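Local coordinates for subtilisin-like protein (Prochloron didemni, PDB 3ZXY) that probably cleaves peptide bonds as a serine endopeptidase of the subtilisin (S8) family, forming the protease domain of the longer PatA protein, at residues Ile14-Val19 with Pro80-Asp85; Leu31-Thr36 with Gly76-Ile81; Arg96-Ala101 with Asn128-Cys133. The protein carries 1 engineered substitution. All coordinates share one frame; numbering follows the deposited sequence.

Contact 1: residues Ile14-Val19 with Pro80-Asp85; sequences ILDGPV and PIFSDD
Asp16 O collects two backbone N-H groups from the loop that follows strand 75-80. Ile81 N lies 2.8 Å from Asp16 O, almost on the line of the carbonyl bond. Phe82 N, 2.9 Å from the same Asp16 O, instead sits above the carbonyl plane, 57° out of it, so the consecutive amides reach one oxygen from different directions. Pro80 CA adds a C-H...O contact to Asp16 O at 3.3 Å. In the side chain, Asp16 OD1 accepts Gly17 N at 2.7 Å on its anti side, and His51 ND1 bonds to this oxygen as well. Aromatic contact comes from Phe82, whose CG stands anti to the carbonyl carbon (chi1 -56°). This directs the ring at Asp16, with CD2 at the ring edge 3.4 Å from OD1 and the carboxylate and ring planes 72° apart. Apolar contact is lighter: Ile81 CD1 meets Leu15 CB at 3.8 Å. Separately, Pro18 CD sets a carbon against the carbonyl oxygen Phe82 O at 3.6 Å. Asp16 is the predicted charge-relay aspartate; its backbone carbonyl is tied to the loop, and Gly17 N holds OD1 while the Phe82 edge borders it, which probably helps to orient the carboxylate toward His51.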
loop_
_atom_site.group_PDB
_atom_site.type_symbol
_atom_site.label_atom_id
_atom_site.label_comp_id
_atom_site.label_asym_id
_atom_site.label_seq_id
_atom_site.Cartn_x
_atom_site.Cartn_y
_atom_site.Cartn_z
ATOM N N ILE A 14 4.777 2.449 5.902
ATOM C CA ILE A 14 5.261 2.511 4.533
ATOM C C ILE A 14 6.628 1.836 4.553
ATOM O O ILE A 14 7.562 2.352 5.155
ATOM C CB ILE A 14 5.446 3.969 4.055
ATOM C CG1 ILE A 14 4.155 4.772 4.219
ATOM C CG2 ILE A 14 5.962 4.002 2.609
ATOM C CD1 ILE A 14 3.000 4.269 3.388
ATOM N N LEU A 15 6.742 0.687 3.882
ATOM C CA LEU A 15 7.998 -0.030 3.759
ATOM C C LEU A 15 8.470 0.220 2.344
ATOM O O LEU A 15 8.023 -0.425 1.396
ATOM C CB LEU A 15 7.800 -1.525 4.011
ATOM C CG LEU A 15 7.797 -1.949 5.484
ATOM C CD1 LEU A 15 6.776 -1.210 6.341
ATOM C CD2 LEU A 15 7.576 -3.454 5.547
ATOM N N ASP A 16 9.353 1.185 2.192
ATOM C CA ASP A 16 9.733 1.643 0.873
ATOM C C ASP A 16 11.138 2.227 0.955
ATOM O O ASP A 16 11.938 1.837 1.806
ATOM C CB ASP A 16 8.695 2.661 0.348
ATOM C CG ASP A 16 8.559 2.624 -1.162
ATOM O OD1 ASP A 16 9.485 3.087 -1.844
ATOM O OD2 ASP A 16 7.536 2.110 -1.674
ATOM N N GLY A 17 11.442 3.147 0.065
ATOM C CA GLY A 17 12.677 3.898 0.191
ATOM C C GLY A 17 12.568 4.989 1.227
ATOM O O GLY A 17 11.522 5.181 1.858
ATOM N N PRO A 18 13.660 5.731 1.414
ATOM C CA PRO A 18 13.618 6.888 2.284
ATOM C C PRO A 18 12.530 7.871 1.877
ATOM O O PRO A 18 12.232 8.023 0.682
ATOM C CB PRO A 18 15.005 7.507 2.108
ATOM C CG PRO A 18 15.862 6.386 1.670
ATOM C CD PRO A 18 14.996 5.517 0.828
ATOM N N VAL A 19 11.933 8.519 2.869
ATOM C CA VAL A 19 10.902 9.525 2.624
ATOM C C VAL A 19 11.429 10.896 3.028
ATOM O O VAL A 19 11.907 11.084 4.150
ATOM C CB VAL A 19 9.625 9.192 3.416
ATOM C CG1 VAL A 19 8.578 10.300 3.289
ATOM C CG2 VAL A 19 9.061 7.859 2.933
ATOM N N PRO A 80 12.130 2.479 6.254
ATOM C CA PRO A 80 12.848 2.360 4.987
ATOM C C PRO A 80 13.572 1.016 4.863
ATOM O O PRO A 80 14.338 0.604 5.752
ATOM C CB PRO A 80 13.797 3.568 4.992
ATOM C CG PRO A 80 13.237 4.493 6.003
ATOM C CD PRO A 80 12.631 3.607 7.053
ATOM N N ILE A 81 13.274 0.328 3.764
ATOM C CA ILE A 81 13.856 -0.964 3.455
ATOM C C ILE A 81 14.547 -0.930 2.100
ATOM O O ILE A 81 15.534 -1.631 1.918
ATOM C CB ILE A 81 12.815 -2.108 3.480
ATOM C CG1 ILE A 81 11.638 -1.828 2.537
ATOM C CG2 ILE A 81 12.276 -2.299 4.892
ATOM C CD1 ILE A 81 10.786 -3.043 2.214
ATOM N N PHE A 82 14.042 -0.120 1.166
ATOM C CA PHE A 82 14.661 -0.011 -0.160
ATOM C C PHE A 82 15.781 1.017 -0.067
ATOM O O PHE A 82 15.703 1.953 0.716
ATOM C CB PHE A 82 13.670 0.430 -1.248
ATOM C CG PHE A 82 12.438 -0.431 -1.388
ATOM C CD1 PHE A 82 12.448 -1.798 -1.127
ATOM C CD2 PHE A 82 11.254 0.157 -1.855
ATOM C CE1 PHE A 82 11.279 -2.555 -1.269
ATOM C CE2 PHE A 82 10.101 -0.594 -2.001
ATOM C CZ PHE A 82 10.113 -1.946 -1.694
ATOM N N SER A 83 16.831 0.852 -0.865
ATOM C CA SER A 83 18.025 1.682 -0.721
ATOM C C SER A 83 18.378 2.402 -2.009
ATOM O O SER A 83 18.237 1.861 -3.101
ATOM C CB SER A 83 19.216 0.831 -0.265
ATOM O OG SER A 83 19.489 -0.229 -1.175
ATOM N N ASP A 84 18.883 3.623 -1.872
ATOM C CA ASP A 84 19.389 4.366 -3.029
ATOM C C ASP A 84 20.641 3.740 -3.649
ATOM O O ASP A 84 20.901 3.942 -4.825
ATOM C CB ASP A 84 19.644 5.830 -2.654
ATOM C CG ASP A 84 18.358 6.627 -2.487
ATOM O OD1 ASP A 84 17.370 6.340 -3.179
ATOM O OD2 ASP A 84 18.345 7.572 -1.670
ATOM N N ASP A 85 21.411 2.996 -2.855
ATOM C CA ASP A 85 22.518 2.191 -3.361
ATOM C C ASP A 85 22.076 1.230 -4.470
ATOM O O ASP A 85 20.935 0.787 -4.492
ATOM C CB ASP A 85 23.129 1.365 -2.227
ATOM C CG ASP A 85 24.377 0.620 -2.654
ATOM O OD1 ASP A 85 25.420 1.278 -2.865
ATOM O OD2 ASP A 85 24.345 -0.625 -2.794
#

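Contact 2: residues Leu31-Thr36 with Gly76-Ile81; sequences LTVLPT and GLIVPI
Leu31 lays its CD2 methyl 3.8 Å from Gly76 CA, a close approach allowed because the glycine has no side chain; with CG anti to the carbonyl carbon (chi1 -58°), CD1 continues the chain and CD2, the other branch, turns onto Gly76. Strand 31-33 runs parallel to strand 76-80, their axes 4.7 Å apart at closest and 26° from alignment. Thr32 bonds through both its backbone polar groups: Thr32 N donates to Gly76 O, and Thr32 O accepts Ile78 N at 2.8 Å, the alternating pattern of parallel strands, with Leu77 spanned between the two bonds. Thr32 OG1 and Gly76 O also share a water at the edge of the pair. Val33 turns to the same face as Leu31 and Ile78, its CG2 meeting Ile78 CB obliquely at 4.1 Å. At Leu34 the ladder takes its last bond, Leu34 N to Ile78 O, nearly straight at 172°. Leu34 CD1 then packs on the other face, at 4.0 Å from Val79 CG2 and beside Leu77 CB. Past Pro35 the chain bends, and Thr36 OG1 donates to Leu34 O (3.2 Å), coming from above that carbonyl plane, and touches Val79 CG1 at 3.6 Å. A second water links Thr36 N with Pro80 O, extending the pairing beyond the strands. Strand 30-33 forms one edge of the seven-stranded parallel sheet, and strand 75-80 separates it from strand 11-16, which pairs with Leu77 and Val79 through Ile14. Helix 91-103 covers the face bearing Leu34, with Arg96 and Arg100 against Thr36; Phe26, Thr40 and Val19, from loops, meet Leu31, Val33 and Ile78 on the opposite face.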
loop_
_atom_site.group_PDB
_atom_site.type_symbol
_atom_site.label_atom_id
_atom_site.label_comp_id
_atom_site.label_asym_id
_atom_site.label_seq_id
_atom_site.Cartn_x
_atom_site.Cartn_y
_atom_site.Cartn_z
ATOM N N LEU A 31 4.224 11.636 11.251
ATOM C CA LEU A 31 5.084 10.581 10.711
ATOM C C LEU A 31 6.195 10.246 11.692
ATOM O O LEU A 31 6.784 11.145 12.295
ATOM C CB LEU A 31 5.714 11.033 9.404
ATOM C CG LEU A 31 4.731 11.427 8.307
ATOM C CD1 LEU A 31 5.478 11.860 7.060
ATOM C CD2 LEU A 31 3.781 10.281 8.018
ATOM N N THR A 32 6.458 8.956 11.865
ATOM C CA THR A 32 7.568 8.505 12.685
ATOM C C THR A 32 8.443 7.620 11.838
ATOM O O THR A 32 7.947 6.712 11.192
ATOM C CB THR A 32 7.100 7.706 13.917
ATOM O OG1 THR A 32 6.157 8.484 14.675
ATOM C CG2 THR A 32 8.293 7.338 14.802
ATOM N N VAL A 33 9.735 7.910 11.813
ATOM C CA VAL A 33 10.690 7.093 11.085
ATOM C C VAL A 33 11.256 6.043 12.038
ATOM O O VAL A 33 11.698 6.370 13.161
ATOM C CB VAL A 33 11.818 7.953 10.513
ATOM C CG1 VAL A 33 12.858 7.071 9.842
ATOM C CG2 VAL A 33 11.255 8.972 9.537
ATOM N N LEU A 34 11.217 4.790 11.590
ATOM C CA LEU A 34 11.676 3.639 12.352
ATOM C C LEU A 34 12.892 3.042 11.647
ATOM O O LEU A 34 12.758 2.209 10.745
ATOM C CB LEU A 34 10.571 2.590 12.472
ATOM C CG LEU A 34 9.288 3.018 13.187
ATOM C CD1 LEU A 34 8.261 1.897 13.147
ATOM C CD2 LEU A 34 9.569 3.435 14.618
ATOM N N PRO A 35 14.093 3.479 12.041
ATOM C CA PRO A 35 15.282 2.960 11.385
ATOM C C PRO A 35 15.379 1.464 11.558
ATOM O O PRO A 35 15.215 0.937 12.654
ATOM C CB PRO A 35 16.435 3.667 12.100
ATOM C CG PRO A 35 15.826 4.841 12.771
ATOM C CD PRO A 35 14.417 4.462 13.085
ATOM N N THR A 36 15.616 0.781 10.457
ATOM C CA THR A 36 15.824 -0.631 10.526
ATOM C C THR A 36 17.255 -0.725 10.039
ATOM O O THR A 36 18.101 -0.054 10.635
ATOM C CB THR A 36 14.656 -1.336 9.825
ATOM O OG1 THR A 36 13.462 -0.871 10.474
ATOM C CG2 THR A 36 14.728 -2.841 9.987
ATOM N N GLY A 76 1.555 7.752 10.451
ATOM C CA GLY A 76 2.427 7.085 9.496
ATOM C C GLY A 76 3.672 6.547 10.179
ATOM O O GLY A 76 4.300 7.244 10.995
ATOM N N LEU A 77 4.007 5.301 9.856
ATOM C CA LEU A 77 5.229 4.654 10.318
ATOM C C LEU A 77 6.103 4.437 9.099
ATOM O O LEU A 77 5.769 3.647 8.189
ATOM C CB LEU A 77 4.942 3.335 11.038
ATOM C CG LEU A 77 3.992 3.379 12.232
ATOM C CD1 LEU A 77 3.713 1.960 12.706
ATOM C CD2 LEU A 77 4.561 4.254 13.351
ATOM N N ILE A 78 7.202 5.180 9.028
ATOM C CA ILE A 78 8.085 5.082 7.871
ATOM C C ILE A 78 9.200 4.091 8.197
ATOM O O ILE A 78 9.968 4.307 9.136
ATOM C CB ILE A 78 8.708 6.441 7.488
ATOM C CG1 ILE A 78 7.640 7.530 7.282
ATOM C CG2 ILE A 78 9.602 6.282 6.271
ATOM C CD1 ILE A 78 6.460 7.140 6.443
ATOM N N VAL A 79 9.282 3.011 7.416
ATOM C CA VAL A 79 10.225 1.921 7.682
ATOM C C VAL A 79 11.041 1.708 6.413
ATOM O O VAL A 79 10.690 0.879 5.559
ATOM C CB VAL A 79 9.499 0.617 8.113
ATOM C CG1 VAL A 79 10.507 -0.468 8.514
ATOM C CG2 VAL A 79 8.541 0.895 9.270
ATOM N N PRO A 80 12.130 2.479 6.254
ATOM C CA PRO A 80 12.848 2.360 4.987
ATOM C C PRO A 80 13.572 1.016 4.863
ATOM O O PRO A 80 14.338 0.604 5.752
ATOM C CB PRO A 80 13.797 3.568 4.992
ATOM C CG PRO A 80 13.237 4.493 6.003
ATOM C CD PRO A 80 12.631 3.607 7.053
ATOM N N ILE A 81 13.274 0.328 3.764
ATOM C CA ILE A 81 13.856 -0.964 3.455
ATOM C C ILE A 81 14.547 -0.930 2.100
ATOM O O ILE A 81 15.534 -1.631 1.918
ATOM C CB ILE A 81 12.815 -2.108 3.480
ATOM C CG1 ILE A 81 11.638 -1.828 2.537
ATOM C CG2 ILE A 81 12.276 -2.299 4.892
ATOM C CD1 ILE A 81 10.786 -3.043 2.214
HETATM O O HOH W 1 3.739 8.654 13.578
HETATM O O HOH W 2 15.779 1.768 7.833
#

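Contact 3: residues Arg96-Ala101 with Asn128-Cys133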
loop_
_atom_site.group_PDB
_atom_site.type_symbol
_atom_site.label_atom_id
_atom_site.label_comp_id
_atom_site.label_asym_id
_atom_site.label_seq_id
_atom_site.Cartn_x
_atom_site.Cartn_y
_atom_site.Cartn_z
ATOM N N ARG A 96 12.386 -8.314 7.708
ATOM C CA ARG A 96 12.812 -7.495 8.842
ATOM C C ARG A 96 11.971 -6.223 8.969
ATOM O O ARG A 96 11.591 -5.829 10.071
ATOM C CB ARG A 96 14.289 -7.126 8.695
ATOM C CG ARG A 96 14.850 -6.390 9.894
ATOM C CD ARG A 96 16.318 -6.006 9.736
ATOM N NE ARG A 96 17.190 -7.149 9.423
ATOM C CZ ARG A 96 17.661 -7.454 8.211
ATOM N NH1 ARG A 96 17.376 -6.704 7.148
ATOM N NH2 ARG A 96 18.449 -8.520 8.059
ATOM N N GLY A 97 11.677 -5.585 7.844
ATOM C CA GLY A 97 10.863 -4.379 7.848
ATOM C C GLY A 97 9.443 -4.674 8.297
ATOM O O GLY A 97 8.826 -3.878 9.001
ATOM N N ILE A 98 8.905 -5.799 7.838
ATOM C CA ILE A 98 7.552 -6.202 8.211
ATOM C C ILE A 98 7.474 -6.419 9.726
ATOM O O ILE A 98 6.572 -5.909 10.388
ATOM C CB ILE A 98 7.121 -7.467 7.452
ATOM C CG1 ILE A 98 6.877 -7.145 5.972
ATOM C CG2 ILE A 98 5.875 -8.078 8.085
ATOM C CD1 ILE A 98 6.727 -8.368 5.083
ATOM N N GLU A 99 8.433 -7.146 10.289
ATOM C CA GLU A 99 8.438 -7.361 11.744
ATOM C C GLU A 99 8.565 -6.025 12.504
ATOM O O GLU A 99 7.915 -5.830 13.540
ATOM C CB GLU A 99 9.513 -8.415 12.112
ATOM C CG GLU A 99 9.186 -9.727 11.395
ATOM C CD GLU A 99 9.958 -10.960 11.808
ATOM O OE1 GLU A 99 10.776 -10.920 12.755
ATOM O OE2 GLU A 99 9.706 -12.008 11.150
ATOM N N ARG A 100 9.380 -5.102 11.995
ATOM C CA ARG A 100 9.540 -3.775 12.605
ATOM C C ARG A 100 8.183 -3.073 12.669
ATOM O O ARG A 100 7.798 -2.502 13.683
ATOM C CB ARG A 100 10.523 -2.927 11.774
ATOM C CG ARG A 100 10.948 -1.597 12.387
ATOM C CD ARG A 100 12.049 -1.770 13.424
ATOM N NE ARG A 100 12.769 -0.518 13.716
ATOM C CZ ARG A 100 12.487 0.344 14.694
ATOM N NH1 ARG A 100 11.498 0.131 15.554
ATOM N NH2 ARG A 100 13.224 1.439 14.825
ATOM N N ALA A 101 7.459 -3.134 11.561
ATOM C CA ALA A 101 6.159 -2.479 11.471
ATOM C C ALA A 101 5.129 -3.121 12.383
ATOM O O ALA A 101 4.400 -2.420 13.073
ATOM C CB ALA A 101 5.650 -2.490 10.036
ATOM N N ASN A 128 7.266 -16.303 7.028
ATOM C CA ASN A 128 7.054 -16.181 8.466
ATOM C C ASN A 128 6.601 -14.784 8.848
ATOM O O ASN A 128 5.759 -14.622 9.728
ATOM C CB ASN A 128 8.341 -16.517 9.227
ATOM C CG ASN A 128 8.651 -18.009 9.242
ATOM O OD1 ASN A 128 7.865 -18.831 8.763
ATOM N ND2 ASN A 128 9.798 -18.363 9.803
ATOM N N ALA A 129 7.160 -13.768 8.196
ATOM C CA ALA A 129 6.782 -12.392 8.500
ATOM C C ALA A 129 5.343 -12.135 8.067
ATOM O O ALA A 129 4.588 -11.445 8.752
ATOM C CB ALA A 129 7.731 -11.407 7.836
ATOM N N VAL A 130 4.946 -12.708 6.939
ATOM C CA VAL A 130 3.573 -12.546 6.464
ATOM C C VAL A 130 2.608 -13.317 7.366
ATOM O O VAL A 130 1.508 -12.839 7.661
ATOM C CB VAL A 130 3.460 -12.955 4.983
ATOM C CG1 VAL A 130 2.009 -12.928 4.515
ATOM C CG2 VAL A 130 4.295 -12.015 4.142
ATOM N N SER A 131 3.026 -14.487 7.830
ATOM C CA SER A 131 2.248 -15.246 8.812
ATOM C C SER A 131 2.060 -14.445 10.099
ATOM O O SER A 131 0.972 -14.464 10.693
ATOM C CB SER A 131 2.922 -16.593 9.098
ATOM O OG SER A 131 2.208 -17.319 10.093
ATOM N N LEU A 132 3.101 -13.732 10.532
ATOM C CA LEU A 132 3.028 -12.872 11.719
ATOM C C LEU A 132 1.948 -11.800 11.538
ATOM O O LEU A 132 1.183 -11.517 12.466
ATOM C CB LEU A 132 4.387 -12.209 11.991
ATOM C CG LEU A 132 4.480 -11.232 13.166
ATOM C CD1 LEU A 132 4.388 -11.999 14.476
ATOM C CD2 LEU A 132 5.760 -10.402 13.109
ATOM N N CYS A 133 1.898 -11.189 10.359
ATOM C CA CYS A 133 0.840 -10.225 10.068
ATOM C C CYS A 133 -0.530 -10.876 10.184
ATOM O O CYS A 133 -1.457 -10.303 10.774
ATOM C CB CYS A 133 0.993 -9.652 8.664
ATOM S SG CYS A 133 2.443 -8.602 8.495
#
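Leu132, which packs its CD2 methyl on Glu99, is held in its helix by the bond from Leu132 N to Asn128 O at 2.9 Å. One residue on, Cys133 N donates to Ala129 O, the helical carbonyl against which Ile98 CG2 rests at 3.7 Å. No hydrogen bond joins segments 96-101 and 128-133; the axes of these two helical segments pass 9.1 Å apart, with their N-to-C directions 21° from parallel. Ile98 carries the buried side of the contact. Its CG2, anti to the backbone N, reaches across to Cys133 SG at 3.5 Å and to Ala129 CB at 3.8 Å. Glu99 works the more open side: extended beyond CG, it crosses Leu132 at about a right angle, with Glu99 CG 3.9 Å from Leu132 CD2. Its carboxylate lies alongside Ala129, with OE2 3.9 Å from Ala129 CB. The two helices follow successive strands of the central sheet, in beta-alpha-beta crossovers, and Ile98 and Cys133 also touch strand 108-111 of that sheet. The small Ala129 is consistent with this close approach, and the junction rests on methyl, sulfur and methylene contacts, with the charged end of Glu99 on the more open side.

Contacts 1 and 2 share Pro80 and Ile81, and their centres lie 9 Å apart. Probable backbone bonds from Ile14 N to Leu77 O (2.8 Å) and from Val79 N to Ile14 O (2.9 Å) join strand 11-16 of contact 1 to strand 75-80 of contact 2. Contact 3 lies over the same sheet: Leu15 CD2 touches Ile98 N at 3.5 Å, and Arg100 NH2 probably bonds Pro35 O at 3.0 Å, so helix 91-103 reaches both other contacts. Contact 1 alone enters the predicted charge relay, with the Asp16 side chain about 3 Å from that of His51 and about 6 Å from that of the engineered Ala211. Ile98 of contact 3 stays about 11 Å from Asp16, side chain to side chain.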